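PDB 6RMN: DNA mismatch repair protein MLH3 from Saccharomyces cerevisiae S288C, which acts in DNA mismatch repair, correcting insertion-deletion loops as a subunit of the MutLbeta heterodimer. Local coordinates for residues B[61-66]-B[172-178]; B[80-85]-B[136-140]; B[125-131]-B[184-189]. All blocks are in the same frame, centred on the assembly; numbering follows the deposited sequence.

Overall arrangement
Contact 3 is the buried one: helices 126-132 and 183-196 meet through apolar side chains and a methionine sulfur at a ring edge. Contact 1, partly buried, lays a loop rich in aromatic residues on helix 48-69, again without a hydrogen bond between its segments. It touches contact 3 where F61 packs on H186 and L189, and L64 on L189 and M127. Contact 2 lies farther out, its centre about 25 Å from that of the chain, and adds a lysine-to-carbonyl bond to its apolar packing. It borders contact 3 through Y138, against K131 and V184, and L139, against L128. Contacts 1 and 2 stay apart, about 14 Å between nearest atoms.

Contact 1: residues B[61-66]-B[172-178]; sequences FYSLLT and LYWWKYS
W174 lays its indole against the first turn of the 61-66 segment, one face taking F61 and the backbone of Y62. F61 CB stands over the six-membered ring, 4.0 Å from its centroid and 29° off the normal, a CH-pi contact displaced toward CE3. The phenyl ring itself is inclined to the indole by 31°, too oblique for a stack. W174 CG lies between its own backbone N and carbonyl carbon (chi1 63°), and the indole so placed presents one face to F61 CB and Y62 N; W175 CD1 covers the opposite face, offset toward the rim. Y62, its ring swung beside its carbonyl carbon, meets W174 CD1 near the plane of its phenol, with CB 3.9 Å from that same indole carbon. T66 OG1 sits over one face of the Y62 ring, 3.7 Å above its centre. T66 OG1 donates to Y62 O at 2.7 Å. The backbone N of T66 reaches that carbonyl from the opposite face of its plane, so one oxygen takes two bonds. The segment 172-178 belongs to the loop between helices 136-151 and 183-196, which here lies along helix 48-69, the helix that supplies zinc ligands H49 and E53 in this C-terminal part of MLH3. L65 divides its methyls across this loop: CD1 reaches W174 CB at 3.8 Å, while CD2 packs on Y177 CB, also at 3.8 Å. L172 CD1 ends over the backbone near T66 CA, 3.9 Å away. Beyond the two segments, V181 touches both F61 and L65, and H186 meets the F61 ring edge-to-face.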
loop_
_atom_site.group_PDB
_atom_site.type_symbol
_atom_site.label_atom_id
_atom_site.label_comp_id
_atom_site.label_asym_id
_atom_site.label_seq_id
_atom_site.Cartn_x
_atom_site.Cartn_y
_atom_site.Cartn_z
ATOM N N PHE B 61 10.256 15.292 -21.803
ATOM C CA PHE B 61 9.607 15.295 -23.102
ATOM C C PHE B 61 8.699 16.502 -23.249
ATOM O O PHE B 61 8.802 17.209 -24.254
ATOM C CB PHE B 61 8.857 13.978 -23.357
ATOM C CG PHE B 61 9.646 13.061 -24.262
ATOM C CD1 PHE B 61 9.704 13.289 -25.631
ATOM C CD2 PHE B 61 10.389 12.013 -23.738
ATOM C CE1 PHE B 61 10.467 12.462 -26.462
ATOM C CE2 PHE B 61 11.166 11.200 -24.570
ATOM C CZ PHE B 61 11.199 11.428 -25.924
ATOM N N TYR B 62 7.867 16.781 -22.226
ATOM C CA TYR B 62 6.962 17.929 -22.212
ATOM C C TYR B 62 7.744 19.246 -22.381
ATOM O O TYR B 62 7.340 20.085 -23.178
ATOM C CB TYR B 62 6.051 17.929 -20.954
ATOM C CG TYR B 62 5.208 19.183 -20.823
ATOM C CD1 TYR B 62 4.024 19.331 -21.542
ATOM C CD2 TYR B 62 5.632 20.253 -20.036
ATOM C CE1 TYR B 62 3.278 20.508 -21.476
ATOM C CE2 TYR B 62 4.902 21.438 -19.971
ATOM C CZ TYR B 62 3.717 21.559 -20.683
ATOM O OH TYR B 62 2.985 22.725 -20.610
ATOM N N SER B 63 8.874 19.401 -21.679
ATOM C CA SER B 63 9.736 20.583 -21.788
ATOM C C SER B 63 10.339 20.752 -23.190
ATOM O O SER B 63 10.304 21.854 -23.735
ATOM C CB SER B 63 10.852 20.533 -20.746
ATOM O OG SER B 63 10.291 20.560 -19.444
ATOM N N LEU B 64 10.896 19.664 -23.757
ATOM C CA LEU B 64 11.551 19.641 -25.058
ATOM C C LEU B 64 10.584 19.979 -26.193
ATOM O O LEU B 64 10.920 20.789 -27.057
ATOM C CB LEU B 64 12.245 18.266 -25.288
ATOM C CG LEU B 64 12.625 17.862 -26.739
ATOM C CD1 LEU B 64 13.722 18.710 -27.282
ATOM C CD2 LEU B 64 13.040 16.413 -26.809
ATOM N N LEU B 65 9.406 19.347 -26.199
ATOM C CA LEU B 65 8.431 19.547 -27.262
ATOM C C LEU B 65 7.693 20.885 -27.164
ATOM O O LEU B 65 7.309 21.405 -28.201
ATOM C CB LEU B 65 7.478 18.349 -27.374
ATOM C CG LEU B 65 8.144 17.131 -28.036
ATOM C CD1 LEU B 65 7.562 15.842 -27.554
ATOM C CD2 LEU B 65 8.186 17.256 -29.571
ATOM N N THR B 66 7.565 21.480 -25.959
ATOM C CA THR B 66 6.963 22.811 -25.769
ATOM C C THR B 66 7.905 23.849 -26.387
ATOM O O THR B 66 7.433 24.754 -27.067
ATOM C CB THR B 66 6.653 23.076 -24.274
ATOM O OG1 THR B 66 5.705 22.113 -23.848
ATOM C CG2 THR B 66 6.069 24.453 -24.015
ATOM N N LEU B 172 -0.952 21.624 -25.384
ATOM C CA LEU B 172 0.069 20.860 -26.108
ATOM C C LEU B 172 0.192 19.465 -25.511
ATOM O O LEU B 172 0.613 19.318 -24.353
ATOM C CB LEU B 172 1.430 21.582 -26.024
ATOM C CG LEU B 172 2.471 21.295 -27.115
ATOM C CD1 LEU B 172 3.361 22.496 -27.308
ATOM C CD2 LEU B 172 3.340 20.083 -26.777
ATOM N N TYR B 173 -0.175 18.446 -26.303
ATOM C CA TYR B 173 -0.052 17.055 -25.889
ATOM C C TYR B 173 1.229 16.558 -26.531
ATOM O O TYR B 173 1.241 16.207 -27.713
ATOM C CB TYR B 173 -1.284 16.229 -26.293
ATOM C CG TYR B 173 -2.588 16.789 -25.762
ATOM C CD1 TYR B 173 -3.022 16.496 -24.472
ATOM C CD2 TYR B 173 -3.386 17.617 -26.547
ATOM C CE1 TYR B 173 -4.220 17.013 -23.976
ATOM C CE2 TYR B 173 -4.584 18.141 -26.063
ATOM C CZ TYR B 173 -4.998 17.834 -24.777
ATOM O OH TYR B 173 -6.182 18.345 -24.302
ATOM N N TRP B 174 2.338 16.626 -25.761
ATOM C CA TRP B 174 3.686 16.264 -26.203
ATOM C C TRP B 174 3.730 14.910 -26.910
ATOM O O TRP B 174 4.460 14.766 -27.889
ATOM C CB TRP B 174 4.706 16.327 -25.035
ATOM C CG TRP B 174 4.420 15.345 -23.936
ATOM C CD1 TRP B 174 3.607 15.536 -22.856
ATOM C CD2 TRP B 174 4.844 13.974 -23.882
ATOM N NE1 TRP B 174 3.518 14.378 -22.119
ATOM C CE2 TRP B 174 4.263 13.402 -22.727
ATOM C CE3 TRP B 174 5.633 13.161 -24.717
ATOM C CZ2 TRP B 174 4.446 12.060 -22.386
ATOM C CZ3 TRP B 174 5.818 11.830 -24.374
ATOM C CH2 TRP B 174 5.247 11.298 -23.209
ATOM N N TRP B 175 2.914 13.938 -26.437
ATOM C CA TRP B 175 2.863 12.573 -26.952
ATOM C C TRP B 175 2.280 12.448 -28.366
ATOM O O TRP B 175 2.442 11.397 -28.992
ATOM C CB TRP B 175 2.158 11.644 -25.974
ATOM C CG TRP B 175 0.928 12.215 -25.349
ATOM C CD1 TRP B 175 0.832 12.839 -24.138
ATOM C CD2 TRP B 175 -0.398 12.168 -25.885
ATOM N NE1 TRP B 175 -0.473 13.195 -23.893
ATOM C CE2 TRP B 175 -1.253 12.783 -24.943
ATOM C CE3 TRP B 175 -0.957 11.618 -27.052
ATOM C CZ2 TRP B 175 -2.634 12.869 -25.132
ATOM C CZ3 TRP B 175 -2.324 11.717 -27.249
ATOM C CH2 TRP B 175 -3.150 12.337 -26.298
ATOM N N LYS B 176 1.653 13.517 -28.885
ATOM C CA LYS B 176 1.131 13.539 -30.248
ATOM C C LYS B 176 2.276 13.825 -31.243
ATOM O O LYS B 176 2.087 13.679 -32.448
ATOM C CB LYS B 176 0.004 14.581 -30.389
ATOM C CG LYS B 176 -1.282 14.141 -29.710
ATOM C CD LYS B 176 -2.411 15.130 -29.851
ATOM C CE LYS B 176 -3.666 14.570 -29.220
ATOM N NZ LYS B 176 -4.847 15.450 -29.428
ATOM N N TYR B 177 3.455 14.218 -30.722
ATOM C CA TYR B 177 4.664 14.581 -31.466
ATOM C C TYR B 177 5.863 13.727 -31.047
ATOM O O TYR B 177 6.945 13.872 -31.616
ATOM C CB TYR B 177 5.001 16.062 -31.216
ATOM C CG TYR B 177 3.885 17.019 -31.547
ATOM C CD1 TYR B 177 2.965 17.411 -30.579
ATOM C CD2 TYR B 177 3.769 17.569 -32.820
ATOM C CE1 TYR B 177 1.931 18.299 -30.879
ATOM C CE2 TYR B 177 2.749 18.469 -33.129
ATOM C CZ TYR B 177 1.825 18.825 -32.158
ATOM O OH TYR B 177 0.811 19.705 -32.467
ATOM N N SER B 178 5.676 12.870 -30.034
ATOM C CA SER B 178 6.674 11.973 -29.440
ATOM C C SER B 178 7.435 11.121 -30.475
ATOM O O SER B 178 8.646 10.920 -30.336
ATOM C CB SER B 178 6.003 11.069 -28.409
ATOM O OG SER B 178 6.883 10.815 -27.328
#

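Contact 2: residues B[80-85]-B[136-140]; sequences DCCIEV and KDYLK
D80 O lies 3.6 Å from K136 NZ; the D80 carboxylate is farther off, OD2 4.6 Å from K136 NZ, a proximity of opposite charges without a salt bridge. C81 turns SG beside its own carbonyl carbon and sets it against L139 CD2 at 3.9 Å. At C82 the extended K136 chain passes along the backbone, its CD 4.0 Å from C82 O. I83 carries most of the packing from the strand. Its CD1 reaches the helix backbone, 3.7 Å from K136 O, and also meets L139 CD2, while CG2 lies 3.7 Å from K140 CD. E84 contributes its carbonyl: K140, CG anti to the backbone N (chi1 -176°) and stretched out beyond it, delivers NZ to E84 O at 2.9 Å, in the carbonyl plane with a C=O...N angle of 149°. V85 CG1 rests beside the last methylene, 3.9 Å from K140 CE. The strand and helix segments cross at -61°. Strand 82-85 pairs antiparallel with strand 117-124, and helix 136-151 packs against this sheet, L139 reaching L124 and also L128 and Y132 of helix 126-132; V85 touches helix 87-101.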
loop_
_atom_site.group_PDB
_atom_site.type_symbol
_atom_site.label_atom_id
_atom_site.label_comp_id
_atom_site.label_asym_id
_atom_site.label_seq_id
_atom_site.Cartn_x
_atom_site.Cartn_y
_atom_site.Cartn_z
ATOM N N ASP B 80 34.178 26.155 -36.114
ATOM C CA ASP B 80 35.102 25.200 -36.749
ATOM C C ASP B 80 34.601 23.748 -36.705
ATOM O O ASP B 80 35.269 22.854 -36.167
ATOM C CB ASP B 80 36.525 25.338 -36.149
ATOM C CG ASP B 80 37.647 24.765 -37.004
ATOM O OD1 ASP B 80 37.793 25.204 -38.176
ATOM O OD2 ASP B 80 38.392 23.894 -36.499
ATOM N N CYS B 81 33.393 23.541 -37.239
ATOM C CA CYS B 81 32.748 22.238 -37.309
ATOM C C CYS B 81 32.280 22.016 -38.741
ATOM O O CYS B 81 31.192 22.453 -39.133
ATOM C CB CYS B 81 31.605 22.132 -36.304
ATOM S SG CYS B 81 30.915 20.463 -36.129
ATOM N N CYS B 82 33.162 21.404 -39.542
ATOM C CA CYS B 82 32.928 21.091 -40.946
ATOM C C CYS B 82 33.128 19.601 -41.143
ATOM O O CYS B 82 34.180 19.051 -40.788
ATOM C CB CYS B 82 33.838 21.913 -41.853
ATOM S SG CYS B 82 33.819 23.692 -41.503
ATOM N N ILE B 83 32.089 18.941 -41.659
ATOM C CA ILE B 83 32.076 17.498 -41.863
ATOM C C ILE B 83 32.083 17.152 -43.350
ATOM O O ILE B 83 31.275 17.681 -44.116
ATOM C CB ILE B 83 30.891 16.853 -41.065
ATOM C CG1 ILE B 83 31.106 16.999 -39.533
ATOM C CG2 ILE B 83 30.655 15.383 -41.455
ATOM C CD1 ILE B 83 29.892 16.714 -38.671
ATOM N N GLU B 84 32.999 16.256 -43.751
ATOM C CA GLU B 84 33.101 15.775 -45.129
ATOM C C GLU B 84 31.973 14.771 -45.358
ATOM O O GLU B 84 31.763 13.874 -44.534
ATOM C CB GLU B 84 34.469 15.122 -45.382
ATOM C CG GLU B 84 35.549 16.095 -45.832
ATOM C CD GLU B 84 36.959 15.533 -45.860
ATOM O OE1 GLU B 84 37.152 14.425 -46.412
ATOM O OE2 GLU B 84 37.877 16.205 -45.338
ATOM N N VAL B 85 31.219 14.960 -46.450
ATOM C CA VAL B 85 30.077 14.116 -46.826
ATOM C C VAL B 85 30.103 13.719 -48.312
ATOM O O VAL B 85 30.627 14.471 -49.138
ATOM C CB VAL B 85 28.708 14.756 -46.433
ATOM C CG1 VAL B 85 28.476 14.717 -44.922
ATOM C CG2 VAL B 85 28.554 16.177 -46.977
ATOM N N LYS B 136 33.593 14.779 -34.268
ATOM C CA LYS B 136 32.982 14.980 -35.591
ATOM C C LYS B 136 32.400 13.706 -36.208
ATOM O O LYS B 136 31.367 13.775 -36.874
ATOM C CB LYS B 136 33.963 15.650 -36.555
ATOM C CG LYS B 136 34.083 17.150 -36.347
ATOM C CD LYS B 136 35.228 17.736 -37.154
ATOM C CE LYS B 136 35.579 19.115 -36.664
ATOM N NZ LYS B 136 36.604 19.763 -37.526
ATOM N N ASP B 137 33.054 12.547 -35.978
ATOM C CA ASP B 137 32.623 11.225 -36.456
ATOM C C ASP B 137 31.299 10.814 -35.789
ATOM O O ASP B 137 30.453 10.181 -36.428
ATOM C CB ASP B 137 33.702 10.161 -36.169
ATOM C CG ASP B 137 35.135 10.631 -36.341
ATOM O OD1 ASP B 137 35.487 11.065 -37.468
ATOM O OD2 ASP B 137 35.909 10.562 -35.346
ATOM N N TYR B 138 31.136 11.175 -34.501
ATOM C CA TYR B 138 29.937 10.898 -33.725
ATOM C C TYR B 138 28.748 11.712 -34.266
ATOM O O TYR B 138 27.663 11.159 -34.456
ATOM C CB TYR B 138 30.165 11.193 -32.220
ATOM C CG TYR B 138 28.876 11.141 -31.428
ATOM C CD1 TYR B 138 28.307 9.922 -31.067
ATOM C CD2 TYR B 138 28.171 12.306 -31.125
ATOM C CE1 TYR B 138 27.080 9.862 -30.406
ATOM C CE2 TYR B 138 26.930 12.256 -30.483
ATOM C CZ TYR B 138 26.397 11.031 -30.117
ATOM O OH TYR B 138 25.172 10.952 -29.520
ATOM N N LEU B 139 28.952 13.033 -34.451
ATOM C CA LEU B 139 27.940 13.980 -34.898
ATOM C C LEU B 139 27.398 13.615 -36.278
ATOM O O LEU B 139 26.182 13.617 -36.458
ATOM C CB LEU B 139 28.498 15.419 -34.860
ATOM C CG LEU B 139 27.528 16.568 -35.164
ATOM C CD1 LEU B 139 26.336 16.564 -34.218
ATOM C CD2 LEU B 139 28.236 17.888 -35.086
ATOM N N LYS B 140 28.292 13.249 -37.225
ATOM C CA LYS B 140 27.913 12.818 -38.573
ATOM C C LYS B 140 26.980 11.595 -38.479
ATOM O O LYS B 140 25.894 11.614 -39.069
ATOM C CB LYS B 140 29.152 12.493 -39.426
ATOM C CG LYS B 140 28.809 12.137 -40.871
ATOM C CD LYS B 140 30.025 11.767 -41.688
ATOM C CE LYS B 140 29.656 11.503 -43.127
ATOM N NZ LYS B 140 30.849 11.213 -43.968
#

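Contact 3: residues B[125-131]-B[184-189]; sequences PEMLTSK and VFHEIL
M127 brings its sulfur to the edge of the F185 ring, a Met-aromatic contact in which SD lies 4.9 Å from the ring centroid and 86° off the normal, with CD1 of the ring the nearest atom at 3.6 Å. P125 CG approaches farther along the same edge, 3.7 Å from F185 CZ, near the plane of the ring. The methionine chain is bent at chi3 (-138°), and its CE methyl packs on L189 CD2 at 3.9 Å. Its earlier carbons cross I188 obliquely: M127 CG is 4.0 Å from I188 CG2, and I188 CD1 fits between M127 CB, M127 O and K131 CB. L128 CD1 meets V184 CG2 at 4.0 Å. No hydrogen bond joins the two segments; the hydroxyls of T129 and S130 bond to carbonyls one turn back in their own segment. P125, at the N-cap position, gives its carbonyl to both T129 N and T129 OG1, the hydroxyl from above the carbonyl plane. S130 N and S130 OG likewise share E126 O, from opposite faces. The helix segments cross at 81°, nearly perpendicular, 10.6 Å apart at closest approach. Helix 48-69 covers the M127 and L189 end through L64, with L57 and F61 also on L189, while helix 136-151 closes the other end, L139 against L128, and Y138 and V142 against V184.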
loop_
_atom_site.group_PDB
_atom_site.type_symbol
_atom_site.label_atom_id
_atom_site.label_comp_id
_atom_site.label_asym_id
_atom_site.label_seq_id
_atom_site.Cartn_x
_atom_site.Cartn_y
_atom_site.Cartn_z
ATOM N N PRO B 125 21.750 22.220 -30.447
ATOM C CA PRO B 125 21.100 22.438 -29.139
ATOM C C PRO B 125 22.047 22.020 -28.008
ATOM O O PRO B 125 22.991 21.271 -28.263
ATOM C CB PRO B 125 19.861 21.545 -29.206
ATOM C CG PRO B 125 20.230 20.449 -30.133
ATOM C CD PRO B 125 21.173 21.052 -31.151
ATOM N N GLU B 126 21.832 22.525 -26.789
ATOM C CA GLU B 126 22.693 22.251 -25.628
ATOM C C GLU B 126 22.918 20.748 -25.339
ATOM O O GLU B 126 24.054 20.360 -25.076
ATOM C CB GLU B 126 22.194 22.989 -24.374
ATOM C CG GLU B 126 22.377 24.502 -24.456
ATOM C CD GLU B 126 23.769 25.018 -24.135
ATOM O OE1 GLU B 126 23.967 25.532 -23.010
ATOM O OE2 GLU B 126 24.660 24.918 -25.009
ATOM N N MET B 127 21.863 19.915 -25.425
ATOM C CA MET B 127 21.929 18.458 -25.236
ATOM C C MET B 127 22.961 17.862 -26.182
ATOM O O MET B 127 23.829 17.105 -25.743
ATOM C CB MET B 127 20.596 17.804 -25.623
ATOM C CG MET B 127 19.542 17.807 -24.577
ATOM S SD MET B 127 18.046 17.179 -25.398
ATOM C CE MET B 127 16.814 18.313 -24.704
ATOM N N LEU B 128 22.824 18.169 -27.489
ATOM C CA LEU B 128 23.678 17.646 -28.543
ATOM C C LEU B 128 25.111 18.180 -28.475
ATOM O O LEU B 128 26.036 17.423 -28.760
ATOM C CB LEU B 128 23.039 17.854 -29.929
ATOM C CG LEU B 128 23.565 16.966 -31.091
ATOM C CD1 LEU B 128 23.607 15.480 -30.703
ATOM C CD2 LEU B 128 22.709 17.126 -32.330
ATOM N N THR B 129 25.298 19.452 -28.055
ATOM C CA THR B 129 26.620 20.066 -27.878
ATOM C C THR B 129 27.412 19.264 -26.855
ATOM O O THR B 129 28.567 18.948 -27.117
ATOM C CB THR B 129 26.514 21.560 -27.488
ATOM O OG1 THR B 129 25.746 22.262 -28.465
ATOM C CG2 THR B 129 27.880 22.230 -27.364
ATOM N N SER B 130 26.766 18.899 -25.720
ATOM C CA SER B 130 27.354 18.130 -24.616
ATOM C C SER B 130 27.737 16.705 -25.006
ATOM O O SER B 130 28.847 16.269 -24.705
ATOM C CB SER B 130 26.418 18.103 -23.409
ATOM O OG SER B 130 25.991 19.403 -23.034
ATOM N N LYS B 131 26.822 15.991 -25.678
ATOM C CA LYS B 131 27.000 14.607 -26.127
ATOM C C LYS B 131 28.099 14.458 -27.191
ATOM O O LYS B 131 28.887 13.511 -27.123
ATOM C CB LYS B 131 25.645 14.040 -26.620
ATOM C CG LYS B 131 25.635 12.542 -26.909
ATOM C CD LYS B 131 25.600 11.648 -25.675
ATOM C CE LYS B 131 25.802 10.209 -26.073
ATOM N NZ LYS B 131 26.162 9.363 -24.914
ATOM N N VAL B 184 18.532 10.194 -31.111
ATOM C CA VAL B 184 19.583 10.762 -30.258
ATOM C C VAL B 184 18.993 11.592 -29.107
ATOM O O VAL B 184 19.558 11.583 -28.022
ATOM C CB VAL B 184 20.669 11.529 -31.059
ATOM C CG1 VAL B 184 20.101 12.779 -31.745
ATOM C CG2 VAL B 184 21.872 11.874 -30.171
ATOM N N PHE B 185 17.862 12.286 -29.336
ATOM C CA PHE B 185 17.219 13.085 -28.304
ATOM C C PHE B 185 16.551 12.179 -27.261
ATOM O O PHE B 185 16.746 12.385 -26.069
ATOM C CB PHE B 185 16.262 14.114 -28.911
ATOM C CG PHE B 185 16.960 15.268 -29.581
ATOM C CD1 PHE B 185 17.459 16.326 -28.841
ATOM C CD2 PHE B 185 17.101 15.310 -30.958
ATOM C CE1 PHE B 185 18.112 17.395 -29.470
ATOM C CE2 PHE B 185 17.749 16.380 -31.586
ATOM C CZ PHE B 185 18.253 17.412 -30.838
ATOM N N HIS B 186 15.854 11.127 -27.722
ATOM C CA HIS B 186 15.213 10.077 -26.930
ATOM C C HIS B 186 16.232 9.453 -25.963
ATOM O O HIS B 186 15.977 9.386 -24.759
ATOM C CB HIS B 186 14.719 8.986 -27.889
ATOM C CG HIS B 186 13.272 8.662 -27.776
ATOM N ND1 HIS B 186 12.741 8.117 -26.615
ATOM C CD2 HIS B 186 12.296 8.754 -28.707
ATOM C CE1 HIS B 186 11.461 7.913 -26.872
ATOM N NE2 HIS B 186 11.143 8.290 -28.117
ATOM N N GLU B 187 17.404 9.038 -26.502
ATOM C CA GLU B 187 18.532 8.438 -25.782
ATOM C C GLU B 187 19.044 9.347 -24.685
ATOM O O GLU B 187 19.228 8.881 -23.558
ATOM C CB GLU B 187 19.656 8.068 -26.754
ATOM C CG GLU B 187 19.349 6.842 -27.608
ATOM C CD GLU B 187 20.277 6.533 -28.775
ATOM O OE1 GLU B 187 21.247 7.293 -29.006
ATOM O OE2 GLU B 187 20.022 5.519 -29.464
ATOM N N ILE B 188 19.221 10.653 -24.988
ATOM C CA ILE B 188 19.667 11.645 -24.003
ATOM C C ILE B 188 18.647 11.792 -22.854
ATOM O O ILE B 188 19.047 11.767 -21.686
ATOM C CB ILE B 188 20.058 13.008 -24.649
ATOM C CG1 ILE B 188 21.263 12.832 -25.630
ATOM C CG2 ILE B 188 20.391 14.051 -23.584
ATOM C CD1 ILE B 188 21.536 14.024 -26.578
ATOM N N LEU B 189 17.340 11.913 -23.180
ATOM C CA LEU B 189 16.287 12.070 -22.167
ATOM C C LEU B 189 16.098 10.804 -21.339
ATOM O O LEU B 189 15.888 10.916 -20.136
ATOM C CB LEU B 189 14.945 12.553 -22.760
ATOM C CG LEU B 189 14.926 13.855 -23.600
ATOM C CD1 LEU B 189 13.519 14.376 -23.720
ATOM C CD2 LEU B 189 15.839 14.957 -23.016
#